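Local coordinates for protein chlorella virus DNA ligase-adenylate (Chlorella virus, PDB 1FVI) that probably seals nicks in duplex DNA as an ATP-dependent DNA ligase, captured here as the covalent ligase-adenylate intermediate, at residues Asn143-Glu146 and Leu147-Glu151; Pro104-Tyr108 and Ile109-Glu113; Val50-Arg53 and Leu54-Leu58. The protein carries 1 engineered substitution. All coordinates share one frame; numbering follows the deposited sequence.

Contact 1 (Asn143-Glu146 and Leu147-Glu151); sequences NITE and LLQYE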
# COMPACT_ATOMS: atom_id res chain seq x y z
N ASN A 143 -1.26 17.85 -8.82
CA ASN A 143 -2.57 18.45 -8.58
C ASN A 143 -3.57 17.48 -7.94
O ASN A 143 -3.29 16.28 -7.78
CB ASN A 143 -3.14 19.06 -9.90
CG ASN A 143 -3.21 18.04 -11.04
OD1 ASN A 143 -2.51 18.18 -12.06
ND2 ASN A 143 -4.03 17.03 -10.88
N ILE A 144 -4.73 18.01 -7.55
CA ILE A 144 -5.79 17.22 -6.91
C ILE A 144 -6.30 16.04 -7.75
O ILE A 144 -6.52 14.95 -7.22
CB ILE A 144 -6.96 18.15 -6.47
CG1 ILE A 144 -6.49 19.04 -5.31
CG2 ILE A 144 -8.22 17.32 -6.13
CD1 ILE A 144 -7.47 20.06 -4.88
N THR A 145 -6.45 16.25 -9.05
CA THR A 145 -6.90 15.19 -9.95
C THR A 145 -5.90 14.05 -9.91
O THR A 145 -6.29 12.88 -9.83
CB THR A 145 -6.98 15.72 -11.38
OG1 THR A 145 -7.64 16.99 -11.37
CG2 THR A 145 -7.74 14.75 -12.28
N GLU A 146 -4.62 14.40 -9.95
CA GLU A 146 -3.56 13.40 -9.88
C GLU A 146 -3.55 12.65 -8.55
O GLU A 146 -3.31 11.44 -8.52
CB GLU A 146 -2.21 14.04 -10.16
CG GLU A 146 -1.94 14.23 -11.66
CD GLU A 146 -0.52 14.71 -11.97
OE1 GLU A 146 0.33 14.71 -11.06
OE2 GLU A 146 -0.26 15.09 -13.12
N LEU A 147 -3.85 13.36 -7.46
CA LEU A 147 -3.91 12.76 -6.12
C LEU A 147 -5.03 11.71 -6.03
O LEU A 147 -4.81 10.59 -5.58
CB LEU A 147 -4.13 13.84 -5.05
CG LEU A 147 -3.17 13.89 -3.85
CD1 LEU A 147 -3.84 14.60 -2.67
CD2 LEU A 147 -2.75 12.51 -3.43
N LEU A 148 -6.23 12.10 -6.44
CA LEU A 148 -7.37 11.18 -6.44
C LEU A 148 -7.16 9.96 -7.37
O LEU A 148 -7.50 8.83 -7.01
CB LEU A 148 -8.63 11.94 -6.83
CG LEU A 148 -8.97 12.93 -5.73
CD1 LEU A 148 -10.00 13.91 -6.21
CD2 LEU A 148 -9.44 12.19 -4.49
N GLN A 149 -6.62 10.20 -8.57
CA GLN A 149 -6.36 9.11 -9.51
C GLN A 149 -5.38 8.15 -8.84
O GLN A 149 -5.50 6.93 -8.98
CB GLN A 149 -5.78 9.62 -10.82
CG GLN A 149 -6.69 10.60 -11.56
CD GLN A 149 -6.10 11.10 -12.88
OE1 GLN A 149 -6.53 10.67 -13.96
NE2 GLN A 149 -5.14 12.01 -12.81
N TYR A 150 -4.45 8.72 -8.07
CA TYR A 150 -3.46 7.93 -7.36
C TYR A 150 -4.10 7.03 -6.27
O TYR A 150 -3.71 5.86 -6.13
CB TYR A 150 -2.38 8.84 -6.76
CG TYR A 150 -1.26 8.06 -6.13
CD1 TYR A 150 -0.41 7.28 -6.93
CD2 TYR A 150 -1.09 8.02 -4.75
CE1 TYR A 150 0.57 6.49 -6.36
CE2 TYR A 150 -0.10 7.23 -4.17
CZ TYR A 150 0.72 6.46 -4.99
OH TYR A 150 1.64 5.61 -4.46
N GLU A 151 -5.08 7.58 -5.54
CA GLU A 151 -5.77 6.82 -4.49
C GLU A 151 -6.53 5.66 -5.12
O GLU A 151 -6.50 4.54 -4.59
CB GLU A 151 -6.73 7.70 -3.66
CG GLU A 151 -7.43 6.89 -2.52
CD GLU A 151 -8.14 7.72 -1.45
OE1 GLU A 151 -8.96 7.14 -0.71
OE2 GLU A 151 -7.88 8.93 -1.31
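The amide of Leu-147 reaches back to the carbonyl of Asn-143 (N to O 3.0 Å) and that of Leu-148 to Ile-144 O, the latter bond almost straight at 174°, so the two segments form the first turns of one continuous alpha helix. Tyr-150 N continues the i to i+4 pattern onto Glu-146 O at 3.0 Å. On one flank Ile-144 and Leu-148 run side by side in the same direction. In Ile-144 the branch CG2 stands anti to the backbone N, which sends it up the helix against Leu-148 CD1, 3.8 Å away. Branched aliphatic residues suit this flank because Ile-14, from a preceding loop, touches both. Asn-143 occupies the N-cap position of helix 144-156, in the adenylation domain of the ligase. Glu-146 uses OE1 to take a hydrogen bond from the backbone N of Asn-142, a return from the first turn to the residue before the cap; a carboxylate in the first turn of a helix would probably be favoured by the helix dipole. The amide of Gln-149 comes alongside Thr-145, its NE2 3.8 Å from Thr-145 CG2, and passes Glu-146 CG at 4.1 Å. Leu-147 packs on Ile-141 and Val-162 of the underlying sheet, while the ring of Tyr-150 lies beside Pro-25, a residue of the AMP site.

Contact 2 (Pro104-Tyr108 and Ile109-Glu113); sequences PLKKY and IDRVE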
# COMPACT_ATOMS: atom_id res chain seq x y z
N PRO A 104 19.14 12.82 10.05
CA PRO A 104 17.68 12.84 9.86
C PRO A 104 17.20 14.14 9.21
O PRO A 104 16.10 14.20 8.66
CB PRO A 104 17.15 12.69 11.29
CG PRO A 104 18.24 13.28 12.13
CD PRO A 104 19.48 12.72 11.48
N LEU A 105 18.04 15.17 9.26
CA LEU A 105 17.69 16.44 8.66
C LEU A 105 17.85 16.42 7.15
O LEU A 105 17.39 17.33 6.47
CB LEU A 105 18.50 17.58 9.28
CG LEU A 105 18.30 17.80 10.77
CD1 LEU A 105 19.17 18.95 11.21
CD2 LEU A 105 16.82 18.08 11.10
N LYS A 106 18.50 15.38 6.61
CA LYS A 106 18.64 15.26 5.17
C LYS A 106 17.22 15.21 4.58
O LYS A 106 16.35 14.53 5.12
CB LYS A 106 19.40 13.97 4.81
CG LYS A 106 19.39 13.66 3.31
CD LYS A 106 19.99 12.30 2.98
CE LYS A 106 21.50 12.29 3.10
NZ LYS A 106 22.14 11.91 1.80
N LYS A 107 16.98 15.97 3.51
CA LYS A 107 15.66 16.02 2.87
C LYS A 107 15.15 14.67 2.39
O LYS A 107 15.91 13.87 1.85
CB LYS A 107 15.67 17.00 1.70
CG LYS A 107 16.09 18.42 2.10
CD LYS A 107 15.89 19.43 0.98
CE LYS A 107 16.76 19.12 -0.22
NZ LYS A 107 16.43 19.99 -1.38
N TYR A 108 13.85 14.44 2.56
CA TYR A 108 13.20 13.20 2.16
C TYR A 108 13.58 12.68 0.76
O TYR A 108 13.91 11.49 0.62
CB TYR A 108 11.67 13.31 2.29
CG TYR A 108 10.92 12.14 1.70
CD1 TYR A 108 11.17 10.83 2.12
CD2 TYR A 108 9.97 12.33 0.69
CE1 TYR A 108 10.49 9.74 1.56
CE2 TYR A 108 9.28 11.26 0.13
CZ TYR A 108 9.54 9.97 0.56
OH TYR A 108 8.84 8.92 0.04
N ILE A 109 13.52 13.53 -0.26
CA ILE A 109 13.89 13.10 -1.61
C ILE A 109 15.30 12.53 -1.64
O ILE A 109 15.60 11.62 -2.41
CB ILE A 109 13.90 14.26 -2.64
CG1 ILE A 109 14.28 15.59 -1.98
CG2 ILE A 109 12.64 14.29 -3.45
CD1 ILE A 109 14.63 16.67 -2.97
N ASP A 110 16.18 13.14 -0.84
CA ASP A 110 17.57 12.75 -0.76
C ASP A 110 17.79 11.41 -0.06
O ASP A 110 18.65 10.62 -0.46
CB ASP A 110 18.36 13.87 -0.09
CG ASP A 110 18.43 15.12 -0.95
OD1 ASP A 110 18.30 15.00 -2.19
OD2 ASP A 110 18.61 16.23 -0.41
N ARG A 111 17.03 11.16 1.00
CA ARG A 111 17.13 9.89 1.71
C ARG A 111 16.63 8.79 0.77
O ARG A 111 17.15 7.69 0.78
CB ARG A 111 16.31 9.92 3.02
CG ARG A 111 16.74 11.04 3.99
CD ARG A 111 16.20 10.84 5.41
NE ARG A 111 14.75 10.67 5.47
CZ ARG A 111 13.87 11.66 5.55
NH1 ARG A 111 14.26 12.92 5.59
NH2 ARG A 111 12.57 11.38 5.59
N VAL A 112 15.62 9.10 -0.04
CA VAL A 112 15.08 8.14 -0.99
C VAL A 112 16.16 7.80 -2.01
O VAL A 112 16.30 6.64 -2.40
CB VAL A 112 13.83 8.70 -1.71
CG1 VAL A 112 13.43 7.78 -2.87
CG2 VAL A 112 12.68 8.83 -0.73
N GLU A 113 16.92 8.81 -2.43
CA GLU A 113 18.01 8.61 -3.38
C GLU A 113 19.11 7.74 -2.76
O GLU A 113 19.78 6.99 -3.46
CB GLU A 113 18.58 9.95 -3.80
CG GLU A 113 19.60 9.86 -4.91
CD GLU A 113 19.03 9.30 -6.20
OE1 GLU A 113 19.81 8.68 -6.95
OE2 GLU A 113 17.81 9.49 -6.46
O HOH W 1 19.14 17.02 1.99
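This is a local contact at the start of helix 108-121, where the loop following strand 92-99 turns into the helix and Arg-111 folds back onto the chain just before it. Arg-111 NH1 gives a hydrogen bond to Lys-106 O at 2.7 Å, with the acceptor near the guanidinium plane. A bend at chi3 (-54°) turns the group back, laying one face over Tyr-108 CA. Long and multiply donating, arginine suits this junction: NH1 also bonds Gly-169 O, and NH2 forms a salt bridge with Asp-98. The Tyr-108 side chain packs on Leu-22 and comes within about 4 Å of that of Thr-24, a residue of the AMP site. Lys-107 is the N-cap residue, and its carbonyl receives Arg-111 N at 3.1 Å. A water extends the cap: its oxygen lies 2.6 Å from Asp-110 OD2, to which it donates, and 2.8 Å from Lys-107 N, from which it accepts. The methylenes of Lys-106 slide past Arg-111 in the opposite direction, Lys-106 CD to Arg-111 CG 3.6 Å, while Lys-106 NZ pairs with Asp-114. Tyr-108, with CG anti to its own N (chi1 172°), presents one ring face to Val-112 CG2, 3.3 Å from Tyr-108 CE1; Pro-138 touches both side chains.

Contact 3 (Val50-Arg53 and Leu54-Leu58); sequences VMNR and LLTEL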
# COMPACT_ATOMS: atom_id res chain seq x y z
N VAL A 50 13.33 -15.17 12.84
CA VAL A 50 13.78 -15.44 11.48
C VAL A 50 13.62 -14.17 10.64
O VAL A 50 14.52 -13.81 9.88
CB VAL A 50 12.94 -16.57 10.83
CG1 VAL A 50 13.53 -16.97 9.47
CG2 VAL A 50 12.85 -17.77 11.76
N MET A 51 12.48 -13.50 10.79
CA MET A 51 12.20 -12.26 10.06
C MET A 51 13.22 -11.22 10.48
O MET A 51 13.82 -10.54 9.65
CB MET A 51 10.81 -11.71 10.40
CG MET A 51 9.65 -12.51 9.88
SD MET A 51 8.11 -11.58 10.10
CE MET A 51 7.06 -12.37 8.89
N ASN A 52 13.40 -11.12 11.79
CA ASN A 52 14.33 -10.18 12.38
C ASN A 52 15.72 -10.38 11.79
O ASN A 52 16.27 -9.48 11.16
CB ASN A 52 14.32 -10.35 13.90
CG ASN A 52 14.93 -9.14 14.62
OD1 ASN A 52 15.73 -8.40 14.05
ND2 ASN A 52 14.52 -8.93 15.87
N ARG A 53 16.24 -11.61 11.90
CA ARG A 53 17.57 -11.92 11.38
C ARG A 53 17.70 -11.67 9.89
O ARG A 53 18.62 -10.97 9.47
CB ARG A 53 17.93 -13.37 11.74
CG ARG A 53 19.23 -13.89 11.11
CD ARG A 53 18.96 -14.68 9.83
NE ARG A 53 18.05 -15.81 10.05
CZ ARG A 53 17.79 -16.75 9.15
NH1 ARG A 53 18.37 -16.72 7.96
NH2 ARG A 53 16.95 -17.73 9.45
N LEU A 54 16.79 -12.23 9.10
CA LEU A 54 16.80 -12.06 7.65
C LEU A 54 16.84 -10.59 7.23
O LEU A 54 17.72 -10.17 6.46
CB LEU A 54 15.56 -12.72 7.02
CG LEU A 54 15.43 -14.25 6.98
CD1 LEU A 54 14.06 -14.68 6.45
CD2 LEU A 54 16.52 -14.85 6.12
N LEU A 55 15.88 -9.81 7.72
CA LEU A 55 15.84 -8.38 7.38
C LEU A 55 17.07 -7.62 7.89
O LEU A 55 17.55 -6.74 7.20
CB LEU A 55 14.55 -7.74 7.90
CG LEU A 55 13.24 -8.17 7.24
CD1 LEU A 55 12.05 -7.59 8.00
CD2 LEU A 55 13.22 -7.75 5.78
N THR A 56 17.57 -7.96 9.08
CA THR A 56 18.75 -7.26 9.61
C THR A 56 19.98 -7.52 8.72
O THR A 56 20.82 -6.65 8.55
CB THR A 56 19.09 -7.63 11.08
OG1 THR A 56 19.43 -9.01 11.17
CG2 THR A 56 17.93 -7.34 11.98
N GLU A 57 20.05 -8.72 8.15
CA GLU A 57 21.15 -9.09 7.26
C GLU A 57 21.01 -8.36 5.92
O GLU A 57 22.00 -7.89 5.34
CB GLU A 57 21.17 -10.62 7.01
CG GLU A 57 21.62 -11.45 8.22
CD GLU A 57 21.40 -12.97 8.06
OE1 GLU A 57 20.96 -13.43 6.98
OE2 GLU A 57 21.66 -13.70 9.04
N LEU A 58 19.76 -8.22 5.46
CA LEU A 58 19.44 -7.57 4.19
C LEU A 58 19.45 -6.05 4.18
O LEU A 58 19.99 -5.43 3.26
CB LEU A 58 18.07 -8.06 3.69
CG LEU A 58 17.94 -9.03 2.52
CD1 LEU A 58 19.00 -10.10 2.54
CD2 LEU A 58 16.58 -9.66 2.59
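Helix 49-58 of the adenylation domain supplies both segments, and the contact consists mostly of i to i+4 pairings, with an added i to i+3 hydroxyl bond. Leu-54 N bonds to Val-50 O and Leu-55 N to Met-51 O, each at 2.9 Å and close to straight. Val-50 and Leu-54 point the same way, and CG1 of the valine meets CD1 of the leucine at 3.8 Å. The carbonyl of Arg-53 is gripped twice: by Glu-57 N at 3.0 Å and by the hydroxyl of Thr-56, whose OG1 donates at 2.7 Å. That second bond depends on the torsion of Thr-56 (chi1 63°), which sets OG1 between its own N and carbonyl carbon and thereby close to the preceding turn; a threonine can thus satisfy its hydroxyl within the helix. Arg-53 doubles over at chi2 and chi3, and its guanidinium presents a face to Leu-54, with Leu-54 CG 3.9 Å above the plane and displaced toward the rim. Its aliphatic part passes obliquely by the carboxylate of Glu-57, whereas the opposite charges, Arg-53 NE and Glu-57 OE2, stay 4.3 Å apart, beyond a salt bridge; a charged pair of this kind suits the outer side of the helix. Asn-52 is different, a buried amide satisfied by the backbone: OD1 accepts from Met-38 N and ND2 donates to Ile-46 O. On the inner side, Met-51, Leu-54 and Leu-55 pack on Phe-92, Tyr-94, Val-131 and Ile-133, giving the apolar and charged faces typical of an amphipathic helix laid against a beta sheet.

All three contacts are local, within or at the start of helices of one adenylation domain, and each is partly buried: four touching residues are buried in contact 3, three in contact 2 and two in contact 1. Contacts 1 and 2 share a sheet, the first through strands 139-141 and 162-165, the second through strand 21-25; the helix of contact 3 rests on the other sheet, at strands 92-99 and 131-135. Contacts 1 and 2 both hold helix starts, and each places a tyrosine side chain near the AMP site, about 8 Å (Tyr-150) and 7 Å (Tyr-108) from the bound nucleotide, whereas contact 3 is remote from it. Polar bonding at contact 2 relies on arginine and water, at contact 3 on a threonine hydroxyl, and at contact 1 mainly on the backbone.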